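Local coordinates for protein phosphoribosylglycinamide synthetase (PDB 4DIM) that probably binds ATP and acts as an ATP-grasp ligase, possibly a phosphoribosylglycinamide synthetase, at residues A[238-241]-A[242-245]; A[381-384]-A[385-388]. All blocks are in the same frame, centred on the assembly; numbering follows the deposited sequence.

Contact 1 of 2, residues A[238-241]-A[242-245]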
ATOM      1  N   ILE A 238     -16.343   3.684 -13.930  1.00 84.22           N
ATOM      2  CA  ILE A 238     -15.075   4.045 -13.298  1.00 81.97           C
ATOM      3  C   ILE A 238     -14.446   2.775 -12.722  1.00 82.75           C
ATOM      4  O   ILE A 238     -13.236   2.575 -12.816  1.00 78.41           O
ATOM      5  CB  ILE A 238     -15.290   5.143 -12.194  1.00 84.22           C
ATOM      6  CG1 ILE A 238     -16.051   6.362 -12.733  1.00 85.35           C
ATOM      7  CG2 ILE A 238     -13.962   5.590 -11.584  1.00 82.25           C
ATOM      8  CD1 ILE A 238     -15.548   6.911 -14.087  1.00 82.89           C
ATOM      9  N   ILE A 239     -15.278   1.902 -12.171  1.00 81.95           N
ATOM     10  CA  ILE A 239     -14.814   0.635 -11.582  1.00 81.31           C
ATOM     11  C   ILE A 239     -14.163  -0.233 -12.694  1.00 89.72           C
ATOM     12  O   ILE A 239     -13.127  -0.833 -12.469  1.00 89.67           O
ATOM     13  CB  ILE A 239     -15.987  -0.118 -10.868  1.00 83.73           C
ATOM     14  CG1 ILE A 239     -16.585   0.689  -9.694  1.00 83.66           C
ATOM     15  CG2 ILE A 239     -15.581  -1.528 -10.424  1.00 81.46           C
ATOM     16  CD1 ILE A 239     -15.716   0.829  -8.406  1.00 94.66           C
ATOM     17  N   GLU A 240     -14.781  -0.292 -13.869  1.00 90.65           N
ATOM     18  CA  GLU A 240     -14.287  -1.081 -15.006  1.00 91.55           C
ATOM     19  C   GLU A 240     -13.094  -0.459 -15.664  1.00 93.68           C
ATOM     20  O   GLU A 240     -12.224  -1.180 -16.140  1.00 93.71           O
ATOM     21  CB  GLU A 240     -15.386  -1.265 -16.038  1.00 95.71           C
ATOM     22  CG  GLU A 240     -16.554  -2.102 -15.538  1.00112.14           C
ATOM     23  CD  GLU A 240     -16.246  -3.427 -14.848  1.00135.27           C
ATOM     24  OE1 GLU A 240     -15.602  -4.305 -15.476  1.00126.60           O
ATOM     25  OE2 GLU A 240     -16.677  -3.593 -13.679  1.00120.60           O
ATOM     26  N   LYS A 241     -13.057   0.878 -15.720  1.00 88.08           N
ATOM     27  CA  LYS A 241     -11.897   1.601 -16.228  1.00 85.08           C
ATOM     28  C   LYS A 241     -10.654   1.332 -15.346  1.00 84.97           C
ATOM     29  O   LYS A 241      -9.560   1.273 -15.874  1.00 86.75           O
ATOM     30  CB  LYS A 241     -12.198   3.096 -16.303  1.00 85.79           C
ATOM     31  CG  LYS A 241     -12.880   3.512 -17.589  1.00 89.62           C
ATOM     32  CD  LYS A 241     -13.371   4.958 -17.517  1.00 97.85           C
ATOM     33  CE  LYS A 241     -14.159   5.377 -18.743  1.00 94.18           C
ATOM     34  NZ  LYS A 241     -14.990   6.565 -18.461  1.00 93.64           N
ATOM     35  N   THR A 242     -10.838   1.151 -14.032  1.00 77.52           N
ATOM     36  CA  THR A 242      -9.775   0.859 -13.061  1.00 75.66           C
ATOM     37  C   THR A 242      -9.260  -0.582 -13.287  1.00 82.06           C
ATOM     38  O   THR A 242      -8.041  -0.819 -13.322  1.00 82.57           O
ATOM     39  CB  THR A 242     -10.313   1.099 -11.614  1.00 77.58           C
ATOM     40  OG1 THR A 242     -10.588   2.486 -11.466  1.00 77.00           O
ATOM     41  CG2 THR A 242      -9.348   0.715 -10.535  1.00 74.71           C
ATOM     42  N   LYS A 243     -10.184  -1.525 -13.457  1.00 79.26           N
ATOM     43  CA  LYS A 243      -9.873  -2.918 -13.770  1.00 80.12           C
ATOM     44  C   LYS A 243      -9.045  -2.995 -15.054  1.00 86.96           C
ATOM     45  O   LYS A 243      -8.076  -3.747 -15.130  1.00 87.70           O
ATOM     46  CB  LYS A 243     -11.179  -3.758 -13.936  1.00 83.49           C
ATOM     47  CG  LYS A 243     -11.860  -4.138 -12.606  1.00 97.55           C
ATOM     48  CD  LYS A 243     -13.239  -4.739 -12.707  1.00107.86           C
ATOM     49  CE  LYS A 243     -13.823  -4.955 -11.320  1.00107.87           C
ATOM     50  NZ  LYS A 243     -15.183  -5.586 -11.363  1.00112.32           N
ATOM     51  N   THR A 244      -9.395  -2.162 -16.033  1.00 84.30           N
ATOM     52  CA  THR A 244      -8.692  -2.126 -17.288  1.00 85.58           C
ATOM     53  C   THR A 244      -7.269  -1.617 -17.121  1.00 88.96           C
ATOM     54  O   THR A 244      -6.352  -2.260 -17.641  1.00 91.34           O
ATOM     55  CB  THR A 244      -9.452  -1.277 -18.302  1.00 93.47           C
ATOM     56  OG1 THR A 244     -10.648  -1.984 -18.670  1.00 92.19           O
ATOM     57  CG2 THR A 244      -8.615  -0.981 -19.556  1.00 93.20           C
ATOM     58  N   GLU A 245      -7.072  -0.445 -16.473  1.00 81.75           N
ATOM     59  CA  GLU A 245      -5.725   0.126 -16.354  1.00 80.05           C
ATOM     60  C   GLU A 245      -4.849  -0.706 -15.443  1.00 79.98           C
ATOM     61  O   GLU A 245      -3.667  -0.852 -15.738  1.00 79.94           O
ATOM     62  CB  GLU A 245      -5.745   1.577 -15.852  1.00 80.73           C
ATOM     63  CG  GLU A 245      -6.366   2.607 -16.772  1.00 95.79           C
ATOM     64  CD  GLU A 245      -6.014   2.519 -18.246  1.00112.11           C
ATOM     65  OE1 GLU A 245      -4.868   2.875 -18.589  1.00 85.97           O
ATOM     66  OE2 GLU A 245      -6.888   2.140 -19.062  1.00103.44           O
TER

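Contact 2 of 2, residues A[381-384]-A[385-388]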
ATOM      1  N   GLU A 381     -20.821  -4.214   7.041  1.00 90.28           N
ATOM      2  CA  GLU A 381     -22.291  -4.036   7.094  1.00 92.28           C
ATOM      3  C   GLU A 381     -22.846  -4.038   5.626  1.00 97.28           C
ATOM      4  O   GLU A 381     -22.045  -4.121   4.714  1.00 95.06           O
ATOM      5  CB  GLU A 381     -22.598  -2.726   7.859  1.00 93.20           C
ATOM      6  CG  GLU A 381     -24.044  -2.427   8.198  1.00111.49           C
ATOM      7  CD  GLU A 381     -25.000  -3.453   8.768  1.00123.70           C
ATOM      8  OE1 GLU A 381     -25.289  -3.373   9.985  1.00119.38           O
ATOM      9  OE2 GLU A 381     -25.648  -4.147   7.949  1.00108.57           O
ATOM     10  N   GLU A 382     -24.173  -4.035   5.383  1.00 98.58           N
ATOM     11  CA  GLU A 382     -24.720  -4.075   4.005  1.00100.29           C
ATOM     12  C   GLU A 382     -24.254  -2.906   3.131  1.00100.00           C
ATOM     13  O   GLU A 382     -24.051  -3.081   1.927  1.00 97.38           O
ATOM     14  CB  GLU A 382     -26.263  -4.084   4.003  1.00105.92           C
ATOM     15  CG  GLU A 382     -26.896  -5.439   4.258  1.00122.64           C
ATOM     16  CD  GLU A 382     -28.412  -5.474   4.107  1.00158.70           C
ATOM     17  OE1 GLU A 382     -29.011  -4.411   3.823  1.00156.84           O
ATOM     18  OE2 GLU A 382     -29.004  -6.566   4.285  1.00155.36           O
ATOM     19  N   THR A 383     -24.114  -1.721   3.745  1.00 96.11           N
ATOM     20  CA  THR A 383     -23.728  -0.490   3.062  1.00 94.25           C
ATOM     21  C   THR A 383     -22.675   0.285   3.821  1.00 93.82           C
ATOM     22  O   THR A 383     -22.506   0.096   5.012  1.00 92.50           O
ATOM     23  CB  THR A 383     -24.959   0.400   2.892  1.00101.78           C
ATOM     24  OG1 THR A 383     -25.361   0.925   4.161  1.00103.97           O
ATOM     25  CG2 THR A 383     -26.100  -0.329   2.275  1.00101.94           C
ATOM     26  N   LEU A 384     -22.032   1.216   3.135  1.00 91.63           N
ATOM     27  CA  LEU A 384     -21.050   2.117   3.721  1.00 90.10           C
ATOM     28  C   LEU A 384     -21.712   3.155   4.680  1.00 91.63           C
ATOM     29  O   LEU A 384     -21.078   3.541   5.657  1.00 88.69           O
ATOM     30  CB  LEU A 384     -20.247   2.833   2.614  1.00 90.41           C
ATOM     31  CG  LEU A 384     -19.122   3.773   3.089  1.00 94.35           C
ATOM     32  CD1 LEU A 384     -18.118   3.028   3.963  1.00 93.28           C
ATOM     33  CD2 LEU A 384     -18.474   4.457   1.931  1.00 94.54           C
ATOM     34  N   ASP A 385     -22.967   3.573   4.446  1.00 91.77           N
ATOM     35  CA  ASP A 385     -23.652   4.520   5.376  1.00 92.81           C
ATOM     36  C   ASP A 385     -23.929   3.845   6.739  1.00 95.98           C
ATOM     37  O   ASP A 385     -23.683   4.450   7.792  1.00 93.02           O
ATOM     38  CB  ASP A 385     -24.941   5.074   4.785  1.00 97.46           C
ATOM     39  CG  ASP A 385     -24.717   5.811   3.475  1.00118.96           C
ATOM     40  OD1 ASP A 385     -24.129   5.196   2.531  1.00122.87           O
ATOM     41  OD2 ASP A 385     -25.125   6.993   3.379  1.00124.41           O
ATOM     42  N   LYS A 386     -24.331   2.553   6.712  1.00 93.78           N
ATOM     43  CA  LYS A 386     -24.538   1.768   7.942  1.00 93.25           C
ATOM     44  C   LYS A 386     -23.184   1.517   8.650  1.00 92.71           C
ATOM     45  O   LYS A 386     -23.139   1.576   9.877  1.00 93.03           O
ATOM     46  CB  LYS A 386     -25.258   0.444   7.647  1.00 96.21           C
ATOM     47  CG  LYS A 386     -26.674   0.565   7.097  1.00106.67           C
ATOM     48  CD  LYS A 386     -27.152  -0.726   6.413  1.00115.77           C
ATOM     49  CE  LYS A 386     -28.622  -0.619   6.029  1.00131.11           C
ATOM     50  NZ  LYS A 386     -29.157  -1.840   5.354  1.00138.60           N
ATOM     51  N   CYS A 387     -22.085   1.322   7.878  1.00 85.08           N
ATOM     52  CA  CYS A 387     -20.719   1.194   8.406  1.00 81.84           C
ATOM     53  C   CYS A 387     -20.332   2.434   9.166  1.00 88.78           C
ATOM     54  O   CYS A 387     -19.831   2.332  10.278  1.00 89.21           O
ATOM     55  CB  CYS A 387     -19.706   0.950   7.284  1.00 79.48           C
ATOM     56  SG  CYS A 387     -19.706  -0.718   6.599  1.00 81.70           S
ATOM     57  N   LYS A 388     -20.441   3.600   8.500  1.00 87.50           N
ATOM     58  CA  LYS A 388     -20.082   4.904   9.077  1.00 87.57           C
ATOM     59  C   LYS A 388     -20.858   5.200  10.366  1.00 93.82           C
ATOM     60  O   LYS A 388     -20.260   5.691  11.325  1.00 95.10           O
ATOM     61  CB  LYS A 388     -20.336   6.034   8.085  1.00 90.17           C
ATOM     62  CG  LYS A 388     -19.370   6.082   6.913  1.00 90.67           C
ATOM     63  CD  LYS A 388     -19.972   6.998   5.848  1.00 91.91           C
ATOM     64  CE  LYS A 388     -19.104   7.331   4.657  1.00103.23           C
ATOM     65  NZ  LYS A 388     -19.931   7.662   3.457  1.00115.43           N
TER

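Contact 1 of 2, residues A[238-241]-A[242-245]
Thr242 turns its hydroxyl back onto the preceding turn of helix 236-253, where OG1 donates to Ile238 O at 3.0 Å. The backbone N of Thr242 donates to the same Ile238 O, and the two donors reach that oxygen from opposite faces of its carbonyl plane, each tilted by roughly 30°. With OG1 beside its own backbone N (chi1 -66°), the hydroxyl lies within range of the carbonyl four residues back. Threonine suits this buried place because the bond satisfies its hydroxyl inside the helix, while its side chain packs on Phe196 and Ala198 of strand 194-203 and on Val271. Thr244 repeats the pattern on a more exposed side: OG1 donates to Glu240 O at 3.1 Å, and the backbone N reaches the same oxygen from the other face.

Lys243 follows a different course. Its chain, extended beyond CG, runs alongside Glu240, both pointing the same way, so that CD lies 3.7 Å from Glu240 OE1. At its end NZ makes a salt bridge with Glu240 OE2 at 3.4 Å, its hydrogen bond weak, a pairing that the bend of the glutamate at chi2 (-48°) helps to bring about. Residues three apart in a helix lie close on one side, so a glutamate and a lysine can pair there. This helix belongs to the ATP-grasp region and lies against part of the large antiparallel sheet, with Ile239 packing on Pro212 of strand 206-219. The CG2 branch of Ile239 also lies 4.0 Å from Lys243 CE, so the methylenes have an apolar neighbour on one flank.

Lys241 O accepts from Glu245 N at 3.1 Å. Its long chain leads elsewhere, to a salt bridge with Asp237 and a hydrogen bond to Asn269 O, while OE1 of buried Glu245 accepts from Asn123 N.

Contact 2 of 2, residues A[381-384]-A[385-388]
Leu384 O accepts from Lys388 N at 2.9 Å, a nearly straight bond with an N-H...O angle of 169° in the first turn of helix 384-395. The aliphatic part of Lys388 lies against the same oxygen, and its end crosses the leucine, NZ 3.8 Å from CD2. Only the far end of the lysine, CE and NZ, touches the isobutyl group, while Leu384 CD1 meets Cys387 CB.

One residue earlier Thr383 is the N-cap. Its OG1 sits between the backbone N and the carbonyl carbon (chi1 71°), facing the helix start, and accepts from Lys386 N at 3.2 Å, while its O accepts from Cys387 N. A threonine suits the position because its hydroxyl can satisfy an amide that the first turn leaves without a carbonyl partner.

This cap marks the turn from strand 375-381 into the helix, where buried Cys387 packs on Ala323 and Leu325 of the adjoining strand and sets SG 3.7 Å from Glu381 CB. Lys386 stretches back over the turn, side by side with Glu382, and NZ forms a salt bridge with Glu382 OE1 at 3.0 Å. Glu381 bends at chi2, and its OE2 accepts from Glu382 N at 3.0 Å with its anti lone pair. With an alanine here the OE2 acceptor is gone, and the start of the turn would probably be less firmly held, the amide of Glu382 left without that mate.

Overall arrangement
From the N terminus, the chain passes through the parallel sheet and the small antiparallel sheet before strand 223-230 leads into helix 236-253, which carries contact 1. Further strands and helices follow before strand 375-381 reaches contact 2. The two contacts stand in series, neither enclosing nor crossing the other, and each is local, closing just a helical turn or a strand-to-helix junction. The centres of contacts 1 and 2 lie 24 Å apart, and the two do not touch. The large antiparallel sheet links them: helix 236-253 packs on strands 194-203, 206-219 and 270-277, whereas helix 384-395 packs on strand 323-329, beside strand 375-381.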